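Long-range contacts in 70 kDa protein (PDB 4B2N), which is a dihaem c-type cytochrome that acts as a dioxygenase on rubber, cleaving the polymer processively: residues A15-D20 and Y397-A402; R25-V30 and A293-T298; N54-A59 and D404-P409. All coordinates share one frame; numbering follows the deposited sequence.

Interaction 1: residues A15-D20 and Y397-A402; sequences ALPLLD and YSPRHA
L16 meets R400 where the N-terminal arm of the chain, in extended loop form, lies across the first turn of the short helix 399-402. This helix follows closely on the haem c attachment motif that includes C390, C393 and the axial ligand H394. The carbonyl O of L16 accepts a nearly straight bond from R400 NE (2.9 Å, 167° at the hydrogen) and a weak one from NH2, so the guanidinium grips one oxygen with its edge, the oxygen lying in its plane. The L16 CB packs on R400 CA. P17 offers its O to R400 N, an amide in the first helical turn, where no helical carbonyl precedes it; its ring CG touches P399 CG (3.9 Å), the two rings crossing at about a right angle. Proline suits both places, stiffening the arm and starting the helix behind the N-cap residue S398. L18 starts away from the helix, but its branched end lies against R400 and H401: CG, anti to the carbonyl carbon (chi1 -74°), sits over the centre of one guanidinium face, 3.6 Å above its plane, while CD2 reaches the edge of the H401 ring, 3.6 Å from CE1. That ring is pinned by S398 OG at ND1 (2.8 Å) and by E369 at NE2. L19 turns away, onto helices 357-369 and 649-660. D20 lays CB against P399 CD, and its carboxylate is paired with K414 in a salt bridge; a water 2.7 Å from D20 OD2 donates to it and also to Y397 O.

Interaction 2: residues R25-V30 and A293-T298; sequences RSPLMV and ARAFKT. With HEC (heme c), chain C.
F296 has the largest share of this contact, its ring meeting R25 and P27 of the other segment. CB only sets the course: with CG anti to the carbonyl carbon (chi1 -66°), this torsion brings the ring up to residues 25-27. CE2 then lies 3.5 Å from CG of R25, an apolar methylene beside the ring's rim, the two side chains crossing at about a right angle. CE1, on the other flank, faces CG of P27 at 3.9 Å. At the tip, CZ is 3.4 Å from the carbonyl O of R25, which sits at the ring edge near its plane, where the aromatic hydrogens are slightly positive, and 3.6 Å from P27 CD. The polar end of R25 is carried off to D20 O.

The ring thus packs against the N-terminal start of helix 27-32, where S26 is the N-cap: its OG accepts a weak bond from M29 N and donates to I344 O. Small A295 lets the backbones approach closely, its CB resting 3.8 Å from P27 CD. R294, in the 3-10 turn 294-296, and K297, just after it, both reach the same propionate oxygen, O2A, of the haem c attached to C191 and C194, a fitting use of two cations. R294 NH2 approaches with the oxygen in its guanidinium plane (162° at the hydrogen), and K297 NZ lies 2.8 Å from O2A.

Interaction 3: residues N54-A59 and D404-P409; sequences NSNPNA and DPNYLP
N56 makes the one direct hydrogen bond between segments 54-59 and 404-409, from ND2 to the carbonyl O of P405 (3.1 Å, 149° at the hydrogen); just beyond, N406 pairs with A60 through the backbone. The donor ND2 stands above the carbonyl plane of P405, about 40° out of it, and the oxygen is itself tilted from the plane of the N56 amide. With CG anti to the backbone N (chi1 169°), ND2 is placed within bonding distance of P405 O. A water adds a second, indirect link, taking a hydrogen from N56 ND2 and giving one to N406 OD1.

Bonds within each loop give it its shape. N56 OD1 accepts from N58 N (2.7 Å), an Asx turn laid over a type I beta turn from N56 to A59, so that a single asparagine both folds its own loop and reaches across. Proline at position 57 fits the first corner of such a turn, where its fixed phi is wanted. Opposite, D404 OD1 closes an Asx turn on N406 N, and D404 O takes Y407 N and L408 N from opposite faces of its plane.

The remaining contacts are weaker. A59 has only a methyl group, which permits the close approach of its CA to N406 O (3.2 Å), a CA-H...O contact; its CB lies 3.7 Å from P405 O. At the other end S55 OG rests 3.5 Å from P409 CB. Next to this surface contact Y407 meets H401 edge-to-face.

How the interactions relate
Interactions 1 and 3 share the stretch that follows the attachment site of the haem c held by C390 and C393: their centres are about 15 Å apart, and they touch where H401 O lies 3.4 Å from Y407 CB. Interactions 1 and 2, centres about 17 Å apart, are joined by a salt bridge between D20 OD2 and R25 NH1 (3.2 Å). Interaction 2 alone binds a haem directly, that attached to C191 and C194, yet its F296 side chain is only about 10 Å from that of H394, axial ligand of the other haem; the Y397 side chain of interaction 1 is about 4 Å from H394's. Interactions 2 and 3 stay about 10 Å apart at their nearest atoms. Segments 15-20, 25-30 and 54-59 all pack on later parts of the chain.

Interaction 1: residues A15-D20 and Y397-A402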
loop_
_atom_site.group_PDB
_atom_site.type_symbol
_atom_site.label_atom_id
_atom_site.label_comp_id
_atom_site.label_asym_id
_atom_site.label_seq_id
_atom_site.Cartn_x
_atom_site.Cartn_y
_atom_site.Cartn_z
ATOM N N ALA A 15 15.871 -33.788 -12.681
ATOM C CA ALA A 15 14.820 -33.422 -11.696
ATOM C C ALA A 15 14.895 -31.913 -11.509
ATOM O O ALA A 15 15.978 -31.404 -11.252
ATOM C CB ALA A 15 15.034 -34.154 -10.372
ATOM N N LEU A 16 13.746 -31.228 -11.636
ATOM C CA LEU A 16 13.573 -29.731 -11.576
ATOM C C LEU A 16 14.382 -28.958 -10.527
ATOM O O LEU A 16 14.667 -29.494 -9.446
ATOM C CB LEU A 16 12.101 -29.432 -11.334
ATOM C CG LEU A 16 11.092 -29.332 -12.477
ATOM C CD1 LEU A 16 11.615 -28.606 -13.720
ATOM C CD2 LEU A 16 10.610 -30.728 -12.800
ATOM N N PRO A 17 14.727 -27.669 -10.808
ATOM C CA PRO A 17 15.487 -26.928 -9.806
ATOM C C PRO A 17 14.712 -26.545 -8.532
ATOM O O PRO A 17 13.470 -26.494 -8.524
ATOM C CB PRO A 17 15.907 -25.650 -10.558
ATOM C CG PRO A 17 14.816 -25.455 -11.559
ATOM C CD PRO A 17 14.455 -26.852 -12.006
ATOM N N LEU A 18 15.458 -26.287 -7.467
ATOM C CA LEU A 18 14.899 -25.733 -6.232
ATOM C C LEU A 18 14.868 -24.192 -6.374
ATOM O O LEU A 18 13.896 -23.543 -5.992
ATOM C CB LEU A 18 15.750 -26.149 -5.005
ATOM C CG LEU A 18 15.660 -27.585 -4.484
ATOM C CD1 LEU A 18 16.757 -27.911 -3.498
ATOM C CD2 LEU A 18 14.299 -27.927 -3.893
ATOM N N LEU A 19 15.924 -23.613 -6.927
ATOM C CA LEU A 19 16.032 -22.152 -7.004
ATOM C C LEU A 19 15.329 -21.703 -8.276
ATOM O O LEU A 19 15.152 -22.483 -9.223
ATOM C CB LEU A 19 17.499 -21.738 -7.035
ATOM C CG LEU A 19 18.268 -22.117 -5.775
ATOM C CD1 LEU A 19 19.666 -21.501 -5.813
ATOM C CD2 LEU A 19 17.536 -21.738 -4.488
ATOM N N ASP A 20 14.886 -20.460 -8.298
ATOM C CA ASP A 20 14.272 -19.924 -9.454
ATOM C C ASP A 20 14.499 -18.404 -9.461
ATOM O O ASP A 20 13.550 -17.640 -9.265
ATOM C CB ASP A 20 12.780 -20.171 -9.331
ATOM C CG ASP A 20 11.990 -19.658 -10.541
ATOM O OD1 ASP A 20 12.549 -19.413 -11.589
ATOM O OD2 ASP A 20 10.785 -19.559 -10.493
ATOM N N TYR A 397 7.439 -21.561 -4.346
ATOM C CA TYR A 397 8.326 -20.847 -5.254
ATOM C C TYR A 397 9.173 -21.784 -6.081
ATOM O O TYR A 397 9.526 -21.438 -7.178
ATOM C CB TYR A 397 9.255 -19.850 -4.530
ATOM C CG TYR A 397 8.483 -18.754 -3.849
ATOM C CD1 TYR A 397 7.553 -18.012 -4.545
ATOM C CD2 TYR A 397 8.649 -18.514 -2.499
ATOM C CE1 TYR A 397 6.780 -17.034 -3.898
ATOM C CE2 TYR A 397 7.878 -17.588 -1.814
ATOM C CZ TYR A 397 6.963 -16.828 -2.522
ATOM O OH TYR A 397 6.223 -15.909 -1.838
ATOM N N SER A 398 9.550 -22.917 -5.509
ATOM C CA SER A 398 10.522 -23.832 -6.085
ATOM C C SER A 398 9.852 -24.579 -7.248
ATOM O O SER A 398 8.758 -25.186 -7.043
ATOM C CB SER A 398 10.977 -24.792 -4.983
ATOM O OG SER A 398 11.132 -26.109 -5.462
ATOM N N PRO A 399 10.452 -24.503 -8.468
ATOM C CA PRO A 399 9.807 -25.192 -9.591
ATOM C C PRO A 399 9.612 -26.683 -9.299
ATOM O O PRO A 399 8.639 -27.280 -9.716
ATOM C CB PRO A 399 10.826 -25.011 -10.725
ATOM C CG PRO A 399 11.499 -23.714 -10.396
ATOM C CD PRO A 399 11.677 -23.800 -8.895
ATOM N N ARG A 400 10.550 -27.255 -8.560
ATOM C CA ARG A 400 10.453 -28.680 -8.206
ATOM C C ARG A 400 9.204 -28.967 -7.366
ATOM O O ARG A 400 8.469 -29.888 -7.664
ATOM C CB ARG A 400 11.708 -29.146 -7.494
ATOM C CG ARG A 400 11.711 -30.641 -7.193
ATOM C CD ARG A 400 12.872 -31.081 -6.298
ATOM N NE ARG A 400 14.171 -30.709 -6.843
ATOM C CZ ARG A 400 15.334 -30.871 -6.215
ATOM N NH1 ARG A 400 15.394 -31.426 -4.998
ATOM N NH2 ARG A 400 16.446 -30.459 -6.795
ATOM N N HIS A 401 8.939 -28.141 -6.353
ATOM C CA HIS A 401 7.771 -28.338 -5.540
ATOM C C HIS A 401 6.550 -27.894 -6.282
ATOM O O HIS A 401 5.475 -28.466 -6.082
ATOM C CB HIS A 401 7.951 -27.600 -4.242
ATOM C CG HIS A 401 9.012 -28.208 -3.374
ATOM N ND1 HIS A 401 10.333 -27.981 -3.562
ATOM C CD2 HIS A 401 8.918 -29.067 -2.305
ATOM C CE1 HIS A 401 11.038 -28.645 -2.654
ATOM N NE2 HIS A 401 10.192 -29.338 -1.901
ATOM N N ALA A 402 6.691 -26.888 -7.169
ATOM C CA ALA A 402 5.523 -26.448 -7.949
ATOM C C ALA A 402 4.936 -27.508 -8.855
ATOM O O ALA A 402 3.738 -27.504 -9.108
ATOM C CB ALA A 402 5.780 -25.168 -8.725
HETATM O O HOH W 1 9.499 -19.164 -8.170
#

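Interaction 2: residues R25-V30 and A293-T298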
loop_
_atom_site.group_PDB
_atom_site.type_symbol
_atom_site.label_atom_id
_atom_site.label_comp_id
_atom_site.label_asym_id
_atom_site.label_seq_id
_atom_site.Cartn_x
_atom_site.Cartn_y
_atom_site.Cartn_z
ATOM N N ARG A 25 9.559 -11.801 -13.582
ATOM C CA ARG A 25 8.772 -12.631 -12.706
ATOM C C ARG A 25 7.247 -12.637 -13.066
ATOM O O ARG A 25 6.578 -13.685 -13.181
ATOM C CB ARG A 25 9.011 -12.070 -11.289
ATOM C CG ARG A 25 8.513 -13.014 -10.245
ATOM C CD ARG A 25 9.329 -14.271 -10.290
ATOM N NE ARG A 25 10.607 -14.143 -9.611
ATOM C CZ ARG A 25 11.379 -15.201 -9.385
ATOM N NH1 ARG A 25 10.961 -16.398 -9.798
ATOM N NH2 ARG A 25 12.527 -15.076 -8.735
ATOM N N SER A 26 6.707 -11.451 -13.287
ATOM C CA SER A 26 5.326 -11.262 -13.696
ATOM C C SER A 26 4.948 -12.283 -14.758
ATOM O O SER A 26 5.553 -12.316 -15.796
ATOM C CB SER A 26 5.227 -9.862 -14.358
ATOM O OG SER A 26 3.970 -9.834 -15.021
ATOM N N PRO A 27 3.937 -13.120 -14.535
ATOM C CA PRO A 27 3.676 -14.217 -15.517
ATOM C C PRO A 27 3.251 -13.794 -16.945
ATOM O O PRO A 27 3.655 -14.383 -17.914
ATOM C CB PRO A 27 2.567 -15.013 -14.845
ATOM C CG PRO A 27 2.822 -14.819 -13.390
ATOM C CD PRO A 27 3.272 -13.368 -13.226
ATOM N N LEU A 28 2.462 -12.756 -17.053
ATOM C CA LEU A 28 2.158 -12.179 -18.344
ATOM C C LEU A 28 3.410 -11.651 -19.042
ATOM O O LEU A 28 3.511 -11.785 -20.248
ATOM C CB LEU A 28 1.113 -11.031 -18.210
ATOM C CG LEU A 28 -0.373 -11.507 -18.258
ATOM C CD1 LEU A 28 -0.699 -12.647 -17.283
ATOM C CD2 LEU A 28 -1.363 -10.398 -18.000
ATOM N N MET A 29 4.311 -11.000 -18.299
ATOM C CA MET A 29 5.573 -10.559 -18.892
ATOM C C MET A 29 6.446 -11.787 -19.217
ATOM O O MET A 29 7.087 -11.790 -20.223
ATOM C CB MET A 29 6.306 -9.536 -18.037
ATOM C CG MET A 29 5.480 -8.261 -17.809
ATOM S SD MET A 29 5.048 -7.487 -19.402
ATOM C CE MET A 29 6.576 -6.603 -19.765
ATOM N N VAL A 30 6.442 -12.826 -18.408
ATOM C CA VAL A 30 7.212 -14.041 -18.774
ATOM C C VAL A 30 6.698 -14.536 -20.103
ATOM O O VAL A 30 7.476 -14.782 -21.048
ATOM C CB VAL A 30 7.152 -15.143 -17.670
ATOM C CG1 VAL A 30 7.742 -16.470 -18.126
ATOM C CG2 VAL A 30 7.825 -14.628 -16.393
ATOM N N ALA A 293 4.874 -7.138 -6.867
ATOM C CA ALA A 293 4.386 -8.520 -6.760
ATOM C C ALA A 293 2.857 -8.563 -6.883
ATOM O O ALA A 293 2.227 -9.568 -6.633
ATOM C CB ALA A 293 4.882 -9.175 -5.450
ATOM N N ARG A 294 2.274 -7.486 -7.393
ATOM C CA ARG A 294 0.876 -7.454 -7.648
ATOM C C ARG A 294 0.423 -8.655 -8.471
ATOM O O ARG A 294 -0.698 -9.088 -8.323
ATOM C CB ARG A 294 0.531 -6.156 -8.416
ATOM C CG ARG A 294 -0.967 -5.967 -8.678
ATOM C CD ARG A 294 -1.565 -4.937 -7.729
ATOM N NE ARG A 294 -1.614 -5.528 -6.374
ATOM C CZ ARG A 294 -2.553 -6.397 -5.998
ATOM N NH1 ARG A 294 -3.509 -6.714 -6.863
ATOM N NH2 ARG A 294 -2.569 -6.917 -4.749
ATOM N N ALA A 295 1.309 -9.154 -9.330
ATOM C CA ALA A 295 0.983 -10.151 -10.360
ATOM C C ALA A 295 0.755 -11.503 -9.697
ATOM O O ALA A 295 0.397 -12.479 -10.375
ATOM C CB ALA A 295 2.174 -10.279 -11.352
ATOM N N PHE A 296 1.063 -11.596 -8.400
ATOM C CA PHE A 296 0.934 -12.862 -7.665
ATOM C C PHE A 296 -0.142 -12.870 -6.596
ATOM O O PHE A 296 -0.435 -13.891 -5.928
ATOM C CB PHE A 296 2.317 -13.281 -7.092
ATOM C CG PHE A 296 3.292 -13.599 -8.163
ATOM C CD1 PHE A 296 3.313 -14.875 -8.716
ATOM C CD2 PHE A 296 4.141 -12.638 -8.660
ATOM C CE1 PHE A 296 4.216 -15.188 -9.760
ATOM C CE2 PHE A 296 5.036 -12.927 -9.672
ATOM C CZ PHE A 296 5.081 -14.202 -10.213
ATOM N N LYS A 297 -0.803 -11.752 -6.467
ATOM C CA LYS A 297 -1.753 -11.594 -5.372
ATOM C C LYS A 297 -3.163 -11.620 -5.883
ATOM O O LYS A 297 -3.586 -10.723 -6.626
ATOM C CB LYS A 297 -1.422 -10.303 -4.601
ATOM C CG LYS A 297 -0.056 -10.435 -3.953
ATOM C CD LYS A 297 0.487 -9.117 -3.369
ATOM C CE LYS A 297 -0.076 -8.930 -1.942
ATOM N NZ LYS A 297 0.513 -7.644 -1.351
ATOM N N THR A 298 -3.906 -12.648 -5.504
ATOM C CA THR A 298 -5.346 -12.741 -5.839
ATOM C C THR A 298 -6.193 -11.673 -5.220
ATOM O O THR A 298 -7.264 -11.325 -5.807
ATOM C CB THR A 298 -5.905 -14.136 -5.427
ATOM O OG1 THR A 298 -5.739 -14.265 -3.997
ATOM C CG2 THR A 298 -5.146 -15.287 -6.164
HETATM FE FE HEC C . -1.887 2.644 -2.261
HETATM C CHA HEC C . -2.735 -0.508 -1.027
HETATM C CHB HEC C . -2.561 1.553 -5.535
HETATM C CHC HEC C . -1.752 5.934 -3.514
HETATM C CHD HEC C . -0.656 3.571 0.730
HETATM N NA HEC C . -2.520 1.000 -3.090
HETATM C C1A HEC C . -2.666 -0.273 -2.461
HETATM C C2A HEC C . -2.834 -1.368 -3.404
HETATM C C3A HEC C . -2.800 -0.813 -4.716
HETATM C C4A HEC C . -2.582 0.620 -4.486
HETATM C CMA HEC C . -2.876 -1.559 -6.033
HETATM C CAA HEC C . -3.022 -2.880 -3.119
HETATM C CBA HEC C . -1.625 -3.432 -2.827
HETATM C CGA HEC C . -1.658 -4.873 -2.348
HETATM O O1A HEC C . -2.488 -5.271 -1.460
HETATM O O2A HEC C . -0.767 -5.575 -2.833
HETATM N NB HEC C . -2.213 3.519 -4.081
HETATM C C1B HEC C . -2.372 2.958 -5.286
HETATM C C2B HEC C . -2.496 3.877 -6.408
HETATM C C3B HEC C . -2.281 5.143 -5.821
HETATM C C4B HEC C . -2.048 4.827 -4.417
HETATM C CMB HEC C . -2.777 3.417 -7.781
HETATM C CAB HEC C . -2.341 6.516 -6.438
HETATM C CBB HEC C . -3.612 6.883 -6.956
HETATM N NC HEC C . -1.318 4.433 -1.627
HETATM C C1C HEC C . -1.314 5.711 -2.157
HETATM C C2C HEC C . -0.730 6.730 -1.249
HETATM C C3C HEC C . -0.448 5.996 0.004
HETATM C C4C HEC C . -0.829 4.612 -0.266
HETATM C CMC HEC C . -0.594 8.206 -1.606
HETATM C CAC HEC C . 0.103 6.516 1.296
HETATM C CBC HEC C . -0.363 7.754 1.751
HETATM N ND HEC C . -1.754 1.685 -0.470
HETATM C C1D HEC C . -1.229 2.229 0.627
HETATM C C2D HEC C . -1.219 1.355 1.755
HETATM C C3D HEC C . -1.838 0.174 1.239
HETATM C C4D HEC C . -2.154 0.492 -0.149
HETATM C CMD HEC C . -0.713 1.542 3.140
HETATM C CAD HEC C . -2.183 -1.015 2.065
HETATM C CBD HEC C . -3.508 -0.480 2.737
HETATM C CGD HEC C . -4.005 -1.491 3.743
HETATM O O1D HEC C . -3.833 -1.306 4.975
HETATM O O2D HEC C . -4.505 -2.561 3.259
#

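Interaction 3: residues N54-A59 and D404-P409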
loop_
_atom_site.group_PDB
_atom_site.type_symbol
_atom_site.label_atom_id
_atom_site.label_comp_id
_atom_site.label_asym_id
_atom_site.label_seq_id
_atom_site.Cartn_x
_atom_site.Cartn_y
_atom_site.Cartn_z
ATOM N N ASN A 54 -8.105 -26.330 -4.867
ATOM C CA ASN A 54 -7.349 -27.171 -3.935
ATOM C C ASN A 54 -7.755 -28.624 -4.165
ATOM O O ASN A 54 -8.343 -29.199 -3.263
ATOM C CB ASN A 54 -7.642 -26.805 -2.482
ATOM C CG ASN A 54 -7.252 -25.308 -2.143
ATOM O OD1 ASN A 54 -8.031 -24.547 -1.514
ATOM N ND2 ASN A 54 -6.049 -24.947 -2.491
ATOM N N SER A 55 -7.402 -29.192 -5.324
ATOM C CA SER A 55 -7.880 -30.552 -5.725
ATOM C C SER A 55 -7.277 -31.656 -4.850
ATOM O O SER A 55 -7.803 -32.751 -4.804
ATOM C CB SER A 55 -7.606 -30.820 -7.199
ATOM O OG SER A 55 -6.254 -30.449 -7.496
ATOM N N ASN A 56 -6.187 -31.360 -4.158
ATOM C CA ASN A 56 -5.666 -32.273 -3.159
ATOM C C ASN A 56 -5.738 -31.689 -1.734
ATOM O O ASN A 56 -4.908 -30.865 -1.341
ATOM C CB ASN A 56 -4.245 -32.736 -3.513
ATOM C CG ASN A 56 -3.577 -33.478 -2.346
ATOM O OD1 ASN A 56 -4.240 -33.838 -1.351
ATOM N ND2 ASN A 56 -2.283 -33.688 -2.433
ATOM N N PRO A 57 -6.721 -32.129 -0.954
ATOM C CA PRO A 57 -6.933 -31.495 0.333
ATOM C C PRO A 57 -5.823 -31.775 1.325
ATOM O O PRO A 57 -5.786 -31.098 2.352
ATOM C CB PRO A 57 -8.226 -32.135 0.836
ATOM C CG PRO A 57 -8.243 -33.487 0.199
ATOM C CD PRO A 57 -7.523 -33.371 -1.113
ATOM N N ASN A 58 -4.894 -32.689 0.999
ATOM C CA ASN A 58 -3.733 -32.939 1.853
ATOM C C ASN A 58 -2.468 -32.227 1.429
ATOM O O ASN A 58 -1.463 -32.337 2.105
ATOM C CB ASN A 58 -3.452 -34.418 1.968
ATOM C CG ASN A 58 -4.656 -35.149 2.490
ATOM O OD1 ASN A 58 -5.280 -35.894 1.749
ATOM N ND2 ASN A 58 -5.047 -34.865 3.734
ATOM N N ALA A 59 -2.518 -31.492 0.323
ATOM C CA ALA A 59 -1.348 -30.743 -0.132
ATOM C C ALA A 59 -0.807 -29.782 0.975
ATOM O O ALA A 59 -1.542 -29.348 1.867
ATOM C CB ALA A 59 -1.659 -29.963 -1.419
ATOM N N ASP A 404 4.805 -30.646 -8.017
ATOM C CA ASP A 404 4.464 -31.806 -7.146
ATOM C C ASP A 404 3.141 -31.581 -6.487
ATOM O O ASP A 404 3.031 -30.663 -5.663
ATOM C CB ASP A 404 5.521 -31.936 -6.052
ATOM C CG ASP A 404 5.288 -33.107 -5.106
ATOM O OD1 ASP A 404 4.164 -33.703 -5.009
ATOM O OD2 ASP A 404 6.312 -33.439 -4.459
ATOM N N PRO A 405 2.127 -32.415 -6.798
ATOM C CA PRO A 405 0.797 -32.182 -6.215
ATOM C C PRO A 405 0.704 -32.406 -4.707
ATOM O O PRO A 405 -0.326 -32.059 -4.129
ATOM C CB PRO A 405 -0.137 -33.114 -7.003
ATOM C CG PRO A 405 0.771 -34.109 -7.652
ATOM C CD PRO A 405 2.081 -33.396 -7.896
ATOM N N ASN A 406 1.738 -32.966 -4.072
ATOM C CA ASN A 406 1.795 -32.903 -2.612
ATOM C C ASN A 406 1.980 -31.434 -2.139
ATOM O O ASN A 406 1.679 -31.095 -0.973
ATOM C CB ASN A 406 2.923 -33.782 -2.048
ATOM C CG ASN A 406 2.743 -35.248 -2.404
ATOM O OD1 ASN A 406 1.626 -35.772 -2.357
ATOM N ND2 ASN A 406 3.825 -35.888 -2.817
ATOM N N TYR A 407 2.459 -30.569 -3.038
ATOM C CA TYR A 407 2.738 -29.157 -2.679
ATOM C C TYR A 407 1.754 -28.187 -3.322
ATOM O O TYR A 407 1.292 -27.265 -2.661
ATOM C CB TYR A 407 4.210 -28.762 -2.994
ATOM C CG TYR A 407 5.082 -29.524 -2.052
ATOM C CD1 TYR A 407 5.361 -29.028 -0.793
ATOM C CD2 TYR A 407 5.531 -30.793 -2.381
ATOM C CE1 TYR A 407 6.120 -29.782 0.119
ATOM C CE2 TYR A 407 6.260 -31.559 -1.471
ATOM C CZ TYR A 407 6.542 -31.041 -0.219
ATOM O OH TYR A 407 7.280 -31.750 0.727
ATOM N N LEU A 408 1.429 -28.402 -4.593
ATOM C CA LEU A 408 0.721 -27.370 -5.397
ATOM C C LEU A 408 -0.043 -28.130 -6.434
ATOM O O LEU A 408 0.549 -29.009 -7.042
ATOM C CB LEU A 408 1.712 -26.511 -6.191
ATOM C CG LEU A 408 1.767 -24.981 -6.171
ATOM C CD1 LEU A 408 2.266 -24.426 -7.497
ATOM C CD2 LEU A 408 0.622 -24.191 -5.515
ATOM N N PRO A 409 -1.327 -27.763 -6.706
ATOM C CA PRO A 409 -2.187 -28.554 -7.584
ATOM C C PRO A 409 -1.966 -28.156 -9.025
ATOM O O PRO A 409 -2.460 -28.811 -9.886
ATOM C CB PRO A 409 -3.598 -28.154 -7.144
ATOM C CG PRO A 409 -3.443 -26.703 -6.729
ATOM C CD PRO A 409 -2.061 -26.610 -6.107
HETATM O O HOH W 2 -0.745 -35.041 -0.365
#